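Protein GLB-12 (Caenorhabditis elegans, PDB 4BJA) binds heme b in a globin fold with protein ligands on both sides of the iron, and probably acts in redox signalling needed for reproduction. Local coordinates at residues N26-A31 and N197-Q202; I57-V62 and P87-H92; E101-M106 and T114-L119. The protein carries 1 engineered substitution. All coordinates share one frame; numbering follows the deposited sequence.

Contact 1. Residues N26-A31 and N197-Q202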
loop_
_atom_site.group_PDB
_atom_site.type_symbol
_atom_site.label_atom_id
_atom_site.label_comp_id
_atom_site.label_asym_id
_atom_site.label_seq_id
_atom_site.Cartn_x
_atom_site.Cartn_y
_atom_site.Cartn_z
ATOM N N ASN A 26 6.122 -1.376 4.566
ATOM C CA ASN A 26 5.113 -2.483 4.644
ATOM C C ASN A 26 3.734 -1.902 5.013
ATOM O O ASN A 26 3.592 -1.336 6.070
ATOM C CB ASN A 26 5.605 -3.379 5.799
ATOM C CG ASN A 26 4.780 -4.597 6.027
ATOM O OD1 ASN A 26 3.566 -4.646 5.747
ATOM N ND2 ASN A 26 5.418 -5.603 6.607
ATOM N N PRO A 27 2.707 -2.057 4.157
ATOM C CA PRO A 27 1.444 -1.353 4.435
ATOM C C PRO A 27 0.716 -1.947 5.619
ATOM O O PRO A 27 -0.114 -1.288 6.196
ATOM C CB PRO A 27 0.635 -1.520 3.141
ATOM C CG PRO A 27 1.187 -2.806 2.537
ATOM C CD PRO A 27 2.693 -2.740 2.859
ATOM N N PHE A 28 1.046 -3.185 5.994
ATOM C CA PHE A 28 0.429 -3.765 7.166
ATOM C C PHE A 28 0.980 -3.131 8.426
ATOM O O PHE A 28 0.360 -3.186 9.484
ATOM C CB PHE A 28 0.610 -5.300 7.194
ATOM C CG PHE A 28 -0.133 -5.988 6.127
ATOM C CD1 PHE A 28 -1.503 -6.186 6.281
ATOM C CD2 PHE A 28 0.495 -6.380 4.946
ATOM C CE1 PHE A 28 -2.233 -6.794 5.251
ATOM C CE2 PHE A 28 -0.217 -6.987 3.910
ATOM C CZ PHE A 28 -1.604 -7.192 4.084
ATOM N N ASP A 29 2.174 -2.558 8.340
ATOM C CA ASP A 29 2.648 -1.805 9.483
ATOM C C ASP A 29 2.140 -0.385 9.451
ATOM O O ASP A 29 2.011 0.220 10.503
ATOM C CB ASP A 29 4.186 -1.862 9.555
ATOM C CG ASP A 29 4.726 -1.279 10.869
ATOM O OD1 ASP A 29 4.031 -1.311 11.914
ATOM O OD2 ASP A 29 5.855 -0.743 10.841
ATOM N N LEU A 30 1.868 0.163 8.269
ATOM C CA LEU A 30 1.399 1.549 8.156
ATOM C C LEU A 30 -0.094 1.749 8.403
ATOM O O LEU A 30 -0.513 2.728 9.041
ATOM C CB LEU A 30 1.778 2.103 6.780
ATOM C CG LEU A 30 3.276 2.022 6.463
ATOM C CD1 LEU A 30 3.497 2.621 5.082
ATOM C CD2 LEU A 30 4.145 2.723 7.522
ATOM N N ALA A 31 -0.891 0.792 7.941
ATOM C CA ALA A 31 -2.360 0.874 8.066
ATOM C C ALA A 31 -2.856 0.362 9.398
ATOM O O ALA A 31 -3.998 0.681 9.804
ATOM C CB ALA A 31 -3.015 0.099 6.906
ATOM N N ASN A 197 -8.804 -4.440 3.035
ATOM C CA ASN A 197 -8.433 -3.590 1.904
ATOM C C ASN A 197 -6.942 -3.630 1.575
ATOM O O ASN A 197 -6.556 -3.578 0.414
ATOM C CB ASN A 197 -8.935 -2.153 2.119
ATOM C CG ASN A 197 -10.451 -2.076 1.847
ATOM O OD1 ASN A 197 -10.901 -2.590 0.828
ATOM N ND2 ASN A 197 -11.204 -1.450 2.701
ATOM N N THR A 198 -6.126 -3.764 2.604
ATOM C CA THR A 198 -4.685 -3.902 2.378
ATOM C C THR A 198 -4.378 -5.278 1.761
ATOM O O THR A 198 -3.500 -5.378 0.908
ATOM C CB THR A 198 -3.885 -3.687 3.689
ATOM O OG1 THR A 198 -4.221 -2.378 4.193
ATOM C CG2 THR A 198 -2.395 -3.749 3.438
ATOM N N VAL A 199 -5.111 -6.330 2.172
ATOM C CA VAL A 199 -4.922 -7.607 1.508
ATOM C C VAL A 199 -5.283 -7.493 0.017
ATOM O O VAL A 199 -4.531 -7.926 -0.864
ATOM C CB VAL A 199 -5.744 -8.715 2.195
ATOM C CG1 VAL A 199 -5.701 -9.988 1.348
ATOM C CG2 VAL A 199 -5.165 -8.949 3.657
ATOM N N ILE A 200 -6.402 -6.837 -0.280
ATOM C CA ILE A 200 -6.768 -6.638 -1.697
ATOM C C ILE A 200 -5.676 -5.888 -2.452
ATOM O O ILE A 200 -5.261 -6.307 -3.522
ATOM C CB ILE A 200 -8.056 -5.818 -1.838
ATOM C CG1 ILE A 200 -9.233 -6.620 -1.289
ATOM C CG2 ILE A 200 -8.312 -5.525 -3.353
ATOM C CD1 ILE A 200 -10.543 -5.766 -1.097
ATOM N N SER A 201 -5.203 -4.768 -1.900
ATOM C CA SER A 201 -4.249 -3.963 -2.664
ATOM C C SER A 201 -2.940 -4.744 -2.907
ATOM O O SER A 201 -2.396 -4.687 -4.012
ATOM C CB SER A 201 -3.986 -2.648 -1.982
ATOM O OG SER A 201 -3.242 -2.869 -0.827
ATOM N N GLN A 202 -2.458 -5.481 -1.895
ATOM C CA GLN A 202 -1.168 -6.166 -2.066
ATOM C C GLN A 202 -1.280 -7.399 -2.945
ATOM O O GLN A 202 -0.355 -7.695 -3.722
ATOM C CB GLN A 202 -0.573 -6.496 -0.698
ATOM C CG GLN A 202 -0.284 -5.199 0.063
ATOM C CD GLN A 202 0.609 -4.268 -0.764
ATOM O OE1 GLN A 202 1.762 -4.589 -1.024
ATOM N NE2 GLN A 202 0.049 -3.134 -1.238
#

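Contact 2. Residues I57-V62 and P87-H92. With HEM (protoporphyrin IX containing Fe), chain B.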
loop_
_atom_site.group_PDB
_atom_site.type_symbol
_atom_site.label_atom_id
_atom_site.label_comp_id
_atom_site.label_asym_id
_atom_site.label_seq_id
_atom_site.Cartn_x
_atom_site.Cartn_y
_atom_site.Cartn_z
ATOM N N ILE A 57 -19.393 -18.122 3.219
ATOM C CA ILE A 57 -19.160 -16.916 2.440
ATOM C C ILE A 57 -18.745 -17.265 0.991
ATOM O O ILE A 57 -19.220 -16.645 0.043
ATOM C CB ILE A 57 -18.182 -15.941 3.157
ATOM C CG1 ILE A 57 -18.827 -15.457 4.469
ATOM C CG2 ILE A 57 -17.792 -14.718 2.204
ATOM C CD1 ILE A 57 -17.923 -14.703 5.416
ATOM N N PHE A 58 -17.869 -18.259 0.795
ATOM C CA PHE A 58 -17.551 -18.686 -0.543
ATOM C C PHE A 58 -18.780 -19.259 -1.260
ATOM O O PHE A 58 -18.906 -19.082 -2.461
ATOM C CB PHE A 58 -16.364 -19.677 -0.574
ATOM C CG PHE A 58 -15.073 -18.972 -0.761
ATOM C CD1 PHE A 58 -14.726 -18.474 -2.013
ATOM C CD2 PHE A 58 -14.248 -18.725 0.348
ATOM C CE1 PHE A 58 -13.479 -17.789 -2.208
ATOM C CE2 PHE A 58 -13.023 -18.028 0.159
ATOM C CZ PHE A 58 -12.653 -17.576 -1.089
ATOM N N LEU A 59 -19.662 -19.930 -0.527
ATOM C CA LEU A 59 -20.906 -20.410 -1.181
ATOM C C LEU A 59 -21.710 -19.200 -1.681
ATOM O O LEU A 59 -22.138 -19.171 -2.833
ATOM C CB LEU A 59 -21.735 -21.277 -0.248
ATOM C CG LEU A 59 -21.182 -22.688 0.013
ATOM C CD1 LEU A 59 -21.960 -23.374 1.132
ATOM C CD2 LEU A 59 -21.192 -23.549 -1.249
ATOM N N ASP A 60 -21.861 -18.167 -0.853
ATOM C CA ASP A 60 -22.502 -16.929 -1.366
ATOM C C ASP A 60 -21.774 -16.301 -2.565
ATOM O O ASP A 60 -22.384 -15.892 -3.522
ATOM C CB ASP A 60 -22.593 -15.887 -0.255
ATOM C CG ASP A 60 -23.590 -16.253 0.808
ATOM O OD1 ASP A 60 -24.320 -17.253 0.660
ATOM O OD2 ASP A 60 -23.652 -15.512 1.829
ATOM N N ILE A 61 -20.445 -16.220 -2.523
ATOM C CA ILE A 61 -19.704 -15.661 -3.632
ATOM C C ILE A 61 -20.005 -16.361 -4.970
ATOM O O ILE A 61 -20.310 -15.697 -5.981
ATOM C CB ILE A 61 -18.187 -15.756 -3.367
ATOM C CG1 ILE A 61 -17.815 -14.730 -2.265
ATOM C CG2 ILE A 61 -17.398 -15.464 -4.662
ATOM C CD1 ILE A 61 -16.377 -14.944 -1.702
ATOM N N VAL A 62 -19.890 -17.690 -4.995
ATOM C CA VAL A 62 -20.027 -18.398 -6.261
ATOM C C VAL A 62 -21.493 -18.571 -6.671
ATOM O O VAL A 62 -21.791 -18.660 -7.851
ATOM C CB VAL A 62 -19.281 -19.741 -6.291
ATOM C CG1 VAL A 62 -17.801 -19.478 -5.910
ATOM C CG2 VAL A 62 -19.925 -20.751 -5.398
ATOM N N PRO A 87 -13.482 -30.783 -4.999
ATOM C CA PRO A 87 -12.070 -30.629 -4.580
ATOM C C PRO A 87 -11.519 -29.257 -4.748
ATOM O O PRO A 87 -10.823 -28.794 -3.823
ATOM C CB PRO A 87 -11.307 -31.579 -5.497
ATOM C CG PRO A 87 -12.310 -32.365 -6.226
ATOM C CD PRO A 87 -13.682 -31.869 -5.987
ATOM N N LYS A 88 -11.751 -28.611 -5.896
ATOM C CA LYS A 88 -11.141 -27.266 -6.098
ATOM C C LYS A 88 -11.817 -26.258 -5.191
ATOM O O LYS A 88 -11.168 -25.351 -4.655
ATOM C CB LYS A 88 -11.233 -26.806 -7.547
ATOM C CG LYS A 88 -10.461 -27.637 -8.569
ATOM C CD LYS A 88 -10.285 -26.924 -9.928
ATOM C CE LYS A 88 -9.485 -25.576 -9.838
ATOM N NZ LYS A 88 -9.502 -24.778 -11.163
ATOM N N PHE A 89 -13.127 -26.424 -4.999
ATOM C CA PHE A 89 -13.897 -25.459 -4.190
ATOM C C PHE A 89 -13.637 -25.623 -2.676
ATOM O O PHE A 89 -13.244 -24.654 -1.993
ATOM C CB PHE A 89 -15.378 -25.558 -4.539
ATOM C CG PHE A 89 -16.231 -24.513 -3.830
ATOM C CD1 PHE A 89 -16.215 -23.177 -4.251
ATOM C CD2 PHE A 89 -16.998 -24.869 -2.726
ATOM C CE1 PHE A 89 -17.029 -22.211 -3.572
ATOM C CE2 PHE A 89 -17.821 -23.937 -2.060
ATOM C CZ PHE A 89 -17.793 -22.595 -2.468
ATOM N N GLY A 90 -13.807 -26.847 -2.149
ATOM C CA GLY A 90 -13.533 -27.123 -0.761
ATOM C C GLY A 90 -12.034 -26.863 -0.529
ATOM O O GLY A 90 -11.664 -26.395 0.543
ATOM N N GLY A 91 -11.190 -27.110 -1.541
ATOM C CA GLY A 91 -9.717 -26.885 -1.381
ATOM C C GLY A 91 -9.452 -25.405 -1.182
ATOM O O GLY A 91 -8.604 -24.997 -0.360
ATOM N N HIS A 92 -10.173 -24.594 -1.939
ATOM C CA HIS A 92 -9.938 -23.173 -1.857
ATOM C C HIS A 92 -10.388 -22.611 -0.527
ATOM O O HIS A 92 -9.767 -21.667 -0.005
ATOM C CB HIS A 92 -10.620 -22.437 -2.995
ATOM C CG HIS A 92 -10.022 -21.094 -3.221
ATOM N ND1 HIS A 92 -10.607 -19.933 -2.765
ATOM C CD2 HIS A 92 -8.829 -20.735 -3.758
ATOM C CE1 HIS A 92 -9.823 -18.903 -3.067
ATOM N NE2 HIS A 92 -8.739 -19.362 -3.664
HETATM C CHA HEM B . -5.101 -21.061 -4.627
HETATM C CHB HEM B . -5.992 -17.596 -1.364
HETATM C CHC HEM B . -8.787 -15.316 -4.542
HETATM C CHD HEM B . -8.536 -19.137 -7.463
HETATM C C1A HEM B . -5.065 -20.292 -3.515
HETATM C C2A HEM B . -4.204 -20.516 -2.367
HETATM C C3A HEM B . -4.478 -19.541 -1.482
HETATM C C4A HEM B . -5.510 -18.694 -2.037
HETATM C CMA HEM B . -3.861 -19.307 -0.076
HETATM C CAA HEM B . -3.159 -21.674 -2.254
HETATM C CBA HEM B . -1.730 -21.125 -2.132
HETATM C CGA HEM B . -1.442 -20.378 -3.357
HETATM O O1A HEM B . -1.699 -20.926 -4.466
HETATM O O2A HEM B . -0.999 -19.211 -3.194
HETATM C C1B HEM B . -6.772 -16.673 -1.995
HETATM C C2B HEM B . -7.109 -15.362 -1.453
HETATM C C3B HEM B . -7.860 -14.745 -2.321
HETATM C C4B HEM B . -8.052 -15.627 -3.444
HETATM C CMB HEM B . -6.626 -14.818 -0.098
HETATM C CAB HEM B . -8.399 -13.301 -2.138
HETATM C CBB HEM B . -9.451 -12.917 -2.819
HETATM C C1C HEM B . -8.949 -16.137 -5.606
HETATM C C2C HEM B . -9.757 -15.847 -6.764
HETATM C C3C HEM B . -9.684 -16.888 -7.575
HETATM C C4C HEM B . -8.860 -17.899 -6.952
HETATM C CMC HEM B . -10.518 -14.520 -6.994
HETATM C CAC HEM B . -10.410 -16.985 -8.938
HETATM C CBC HEM B . -9.880 -17.785 -9.846
HETATM C C1D HEM B . -7.664 -20.020 -6.932
HETATM C C2D HEM B . -7.465 -21.357 -7.405
HETATM C C3D HEM B . -6.400 -21.942 -6.532
HETATM C C4D HEM B . -6.046 -20.903 -5.608
HETATM C CMD HEM B . -8.175 -22.085 -8.569
HETATM C CAD HEM B . -5.831 -23.372 -6.592
HETATM C CBD HEM B . -6.508 -24.156 -5.455
HETATM C CGD HEM B . -7.999 -24.423 -5.647
HETATM O O1D HEM B . -8.520 -24.415 -6.782
HETATM O O2D HEM B . -8.663 -24.672 -4.632
HETATM N NA HEM B . -5.870 -19.171 -3.283
HETATM N NB HEM B . -7.371 -16.823 -3.243
HETATM N NC HEM B . -8.423 -17.401 -5.765
HETATM N ND HEM B . -6.810 -19.784 -5.849
HETATM FE FE HEM B . -7.116 -18.324 -4.523
#

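Contact 3. Residues E101-M106 and T114-L119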
loop_
_atom_site.group_PDB
_atom_site.type_symbol
_atom_site.label_atom_id
_atom_site.label_comp_id
_atom_site.label_asym_id
_atom_site.label_seq_id
_atom_site.Cartn_x
_atom_site.Cartn_y
_atom_site.Cartn_z
ATOM N N GLU A 101 -5.766 -17.503 8.865
ATOM C CA GLU A 101 -5.303 -17.985 10.162
ATOM C C GLU A 101 -3.835 -17.556 10.346
ATOM O O GLU A 101 -3.441 -17.006 11.369
ATOM C CB GLU A 101 -5.390 -19.509 10.206
ATOM C CG GLU A 101 -4.726 -20.148 11.428
ATOM C CD GLU A 101 -5.309 -19.713 12.788
ATOM O OE1 GLU A 101 -6.395 -19.070 12.905
ATOM O OE2 GLU A 101 -4.661 -20.056 13.804
ATOM N N GLN A 102 -3.039 -17.820 9.334
ATOM C CA GLN A 102 -1.588 -17.549 9.428
ATOM C C GLN A 102 -1.356 -16.053 9.449
ATOM O O GLN A 102 -0.511 -15.521 10.222
ATOM C CB GLN A 102 -0.918 -18.041 8.167
ATOM C CG GLN A 102 -0.777 -19.498 7.905
ATOM C CD GLN A 102 -0.070 -19.657 6.546
ATOM O OE1 GLN A 102 -0.710 -19.857 5.499
ATOM N NE2 GLN A 102 1.245 -19.443 6.551
ATOM N N LEU A 103 -2.060 -15.353 8.557
ATOM C CA LEU A 103 -1.840 -13.900 8.411
ATOM C C LEU A 103 -2.231 -13.186 9.724
ATOM O O LEU A 103 -1.476 -12.333 10.221
ATOM C CB LEU A 103 -2.653 -13.376 7.192
ATOM C CG LEU A 103 -2.616 -11.928 6.812
ATOM C CD1 LEU A 103 -1.139 -11.398 6.739
ATOM C CD2 LEU A 103 -3.344 -11.832 5.440
ATOM N N THR A 104 -3.378 -13.533 10.311
ATOM C CA THR A 104 -3.805 -12.850 11.551
ATOM C C THR A 104 -2.856 -13.211 12.709
ATOM O O THR A 104 -2.556 -12.372 13.543
ATOM C CB THR A 104 -5.231 -13.134 11.984
ATOM O OG1 THR A 104 -5.433 -14.551 12.152
ATOM C CG2 THR A 104 -6.254 -12.542 10.985
ATOM N N SER A 105 -2.375 -14.441 12.723
ATOM C CA SER A 105 -1.398 -14.871 13.763
ATOM C C SER A 105 -0.079 -14.090 13.593
ATOM O O SER A 105 0.503 -13.620 14.569
ATOM C CB SER A 105 -1.137 -16.387 13.649
ATOM O OG SER A 105 -0.215 -16.781 14.674
ATOM N N MET A 106 0.403 -13.986 12.367
ATOM C CA MET A 106 1.668 -13.285 12.145
ATOM C C MET A 106 1.543 -11.847 12.545
ATOM O O MET A 106 2.487 -11.287 13.120
ATOM C CB MET A 106 2.174 -13.418 10.712
ATOM C CG MET A 106 2.820 -14.818 10.411
ATOM S SD MET A 106 3.587 -14.859 8.820
ATOM C CE MET A 106 2.171 -14.977 7.806
ATOM N N THR A 114 7.052 -8.805 8.462
ATOM C CA THR A 114 7.705 -9.226 7.247
ATOM C C THR A 114 7.040 -10.454 6.657
ATOM O O THR A 114 6.682 -10.459 5.493
ATOM C CB THR A 114 9.214 -9.521 7.523
ATOM O OG1 THR A 114 9.830 -8.265 7.814
ATOM C CG2 THR A 114 9.885 -10.144 6.316
ATOM N N GLY A 115 6.846 -11.475 7.480
ATOM C CA GLY A 115 6.242 -12.712 6.970
ATOM C C GLY A 115 4.802 -12.479 6.522
ATOM O O GLY A 115 4.353 -13.079 5.573
ATOM N N ALA A 116 4.100 -11.578 7.187
ATOM C CA ALA A 116 2.690 -11.288 6.815
ATOM C C ALA A 116 2.669 -10.663 5.427
ATOM O O ALA A 116 1.914 -11.106 4.533
ATOM C CB ALA A 116 2.067 -10.370 7.806
ATOM N N TRP A 117 3.489 -9.636 5.215
ATOM C CA TRP A 117 3.526 -8.999 3.892
ATOM C C TRP A 117 4.001 -9.965 2.818
ATOM O O TRP A 117 3.443 -10.035 1.698
ATOM C CB TRP A 117 4.392 -7.723 3.998
ATOM C CG TRP A 117 4.292 -6.796 2.842
ATOM C CD1 TRP A 117 3.242 -6.653 1.928
ATOM C CD2 TRP A 117 5.256 -5.810 2.502
ATOM N NE1 TRP A 117 3.546 -5.635 1.039
ATOM C CE2 TRP A 117 4.781 -5.118 1.363
ATOM C CE3 TRP A 117 6.500 -5.454 3.052
ATOM C CZ2 TRP A 117 5.497 -4.062 0.771
ATOM C CZ3 TRP A 117 7.220 -4.397 2.444
ATOM C CH2 TRP A 117 6.706 -3.725 1.323
ATOM N N GLN A 118 5.045 -10.738 3.141
ATOM C CA GLN A 118 5.564 -11.704 2.170
ATOM C C GLN A 118 4.490 -12.736 1.755
ATOM O O GLN A 118 4.405 -13.103 0.577
ATOM C CB GLN A 118 6.751 -12.474 2.732
ATOM C CG GLN A 118 8.054 -11.625 2.790
ATOM C CD GLN A 118 9.154 -12.352 3.568
ATOM O OE1 GLN A 118 8.879 -13.267 4.347
ATOM N NE2 GLN A 118 10.387 -11.944 3.364
ATOM N N LEU A 119 3.735 -13.216 2.734
ATOM C CA LEU A 119 2.633 -14.188 2.494
ATOM C C LEU A 119 1.632 -13.597 1.511
ATOM O O LEU A 119 1.236 -14.251 0.523
ATOM C CB LEU A 119 1.961 -14.585 3.813
ATOM C CG LEU A 119 0.685 -15.468 3.646
ATOM C CD1 LEU A 119 0.989 -16.801 2.961
ATOM C CD2 LEU A 119 0.024 -15.725 4.985
#

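Contact 1. Residues N26-A31 and N197-Q202
The Phe28 ring and the Thr198 side chain lie alongside each other, pointing opposite ways, and their overlap ties a single N-terminal turn, helix 27-30, to helix 185-214, the last helix of the globin fold. The threonine methyl does the touching: CG2 of Thr198 lies 3.6 Å from the centroid of the Phe28 ring and 16° off its normal, a CH-pi contact over one face. It is shifted toward the rim, and its shortest approach is 3.5 Å, from Thr198 CG2 to Phe28 CE1. The torsion of Thr198 (chi1 -57°) sorts the two branches. OG1 stays beside the backbone N and hydrogen-bonds to Lys194 O one turn back, while the methyl is left to reach the ring. Val199 meets the same ring differently, with its CG2 near the ring plane, at the edge, 4.0 Å from Phe28 CE1.

Pro27 and Gln202 form the second half of the contact, approaching from opposite directions. CG of Pro27 is 3.7 Å from CD of Gln202 and 4.0 Å from both OE1 and NE2 of that residue, so it sits evenly against the amide. The glutamine chain bends at its second torsion to bring the amide there. Its buried OE1 is gripped by two donors from helix 113-126, Trp117 NE1 and Arg121 NH1, and NE2 makes a weak bond to Ser201 OG; together these fix the amide's rotation. Thr198 also packs on Leu30 of the second subunit, which places the contact at the interface between the two subunits. The short helix is held at its start by an N-cap: OD1 of Asn26 accepts from Phe28 N at 2.9 Å, with a bent N-H...O angle of 139°.

Contact 2. Residues I57-V62 and P87-H92
NE2 of His92 binds the heme iron at 2.1 Å, and the same imidazole turns its other nitrogen toward Phe58. His127 NE2 is the second axial ligand, so two histidines hold the metal. ND1 of His92 lies 3.5 Å from CZ of Phe58, and that carbon sits near the imidazole plane, at its edge. The rings form an offset edge-to-face pair, with the edge of His92 directed to the face of Phe58: the centroids are 5.2 Å apart and the planes meet at 82°. Phe58 thereby backs the ligand as a second-shell residue, and is itself met edge-to-face by Phe96.

Helices 57-62 and 87-92 run at 131° to each other with axes 11.2 Å apart, a wide spacing that aromatic side chains bridge. Phe89 spans it because its CG stands anti to the backbone N (chi1 -175°). Its ring then reaches helix 57-62 with the far edge: CZ lies 3.7 Å from the backbone C of Phe58, near the ring plane. The flanking ring carbons are held by aliphatic groups, CE2 of Phe89 by Leu59 CD2 at 3.5 Å and CE1 of Phe89 by Val62 CG1 at 3.7 Å. On the heme side, Lys88 O comes within 2.6 Å of the propionate oxygen O2D, while Lys88 NZ bonds to Val72 O. With phenylalanine packing behind its iron ligand, the site is that of a bis-histidyl, six-coordinate globin, with His92 probably at the distal position, judging from its place on helix 87-108, the E helix by chain order.

Contact 3. Residues E101-M106 and T114-L119
Helices 101-106 and 114-119 run nearly antiparallel, at 152°, with axes 8.9 Å apart and the closest CA pair, Leu103 and Ala116, at 5.5 Å. They are the two arms of the helical hairpin that leads to His127, an axial ligand of the heme iron, and correspond by chain order to globin helices E and F.

The small residues Gly115 and Ala116 let the backbones come close. SD of Met106 lies 3.5 Å from the backbone C of Gly115, and a beta carbon on that glycine would clash with the sulfur. Met106 bends at its last torsion (chi3 -76°), which brings CE to 3.6 Å from Leu119 CD2, the two side chains crossing at about a right angle. With an alanine in place of Met106, the thioether would be gone and a gap would probably open over Gly115, leaving Leu119 CD2 without one of its partners.

Leu119 CD2 also touches Gln102 CB at 4.0 Å, on the more exposed side. Inward, Leu103 packs on Phe195 of helix 185-214, while its CD1 meets Ala116 CB at 3.5 Å.

From the N terminus, the chain passes through 26-31 and stays open until 197-202 closes contact 1, a loop of 165 residues. Contacts 2 and 3 nest inside it, in series: 57-62 is joined by 87-92 across a largely non-helical connection, and then 101-106 is met by 114-119 after a short turn. Helix 87-108 serves both inner contacts, which lie on opposite sides of the chain's centre, with centres about 22 Å apart. Contact 1 touches contact 3, where Pro27 CD lies 3.5 Å from Trp117 CE2 and Val199 CG2 lies 3.8 Å from Leu103 CD2. The N-terminal turn and helix 185-214 therefore both pack on the hairpin, whereas contact 2 does not touch either of the others.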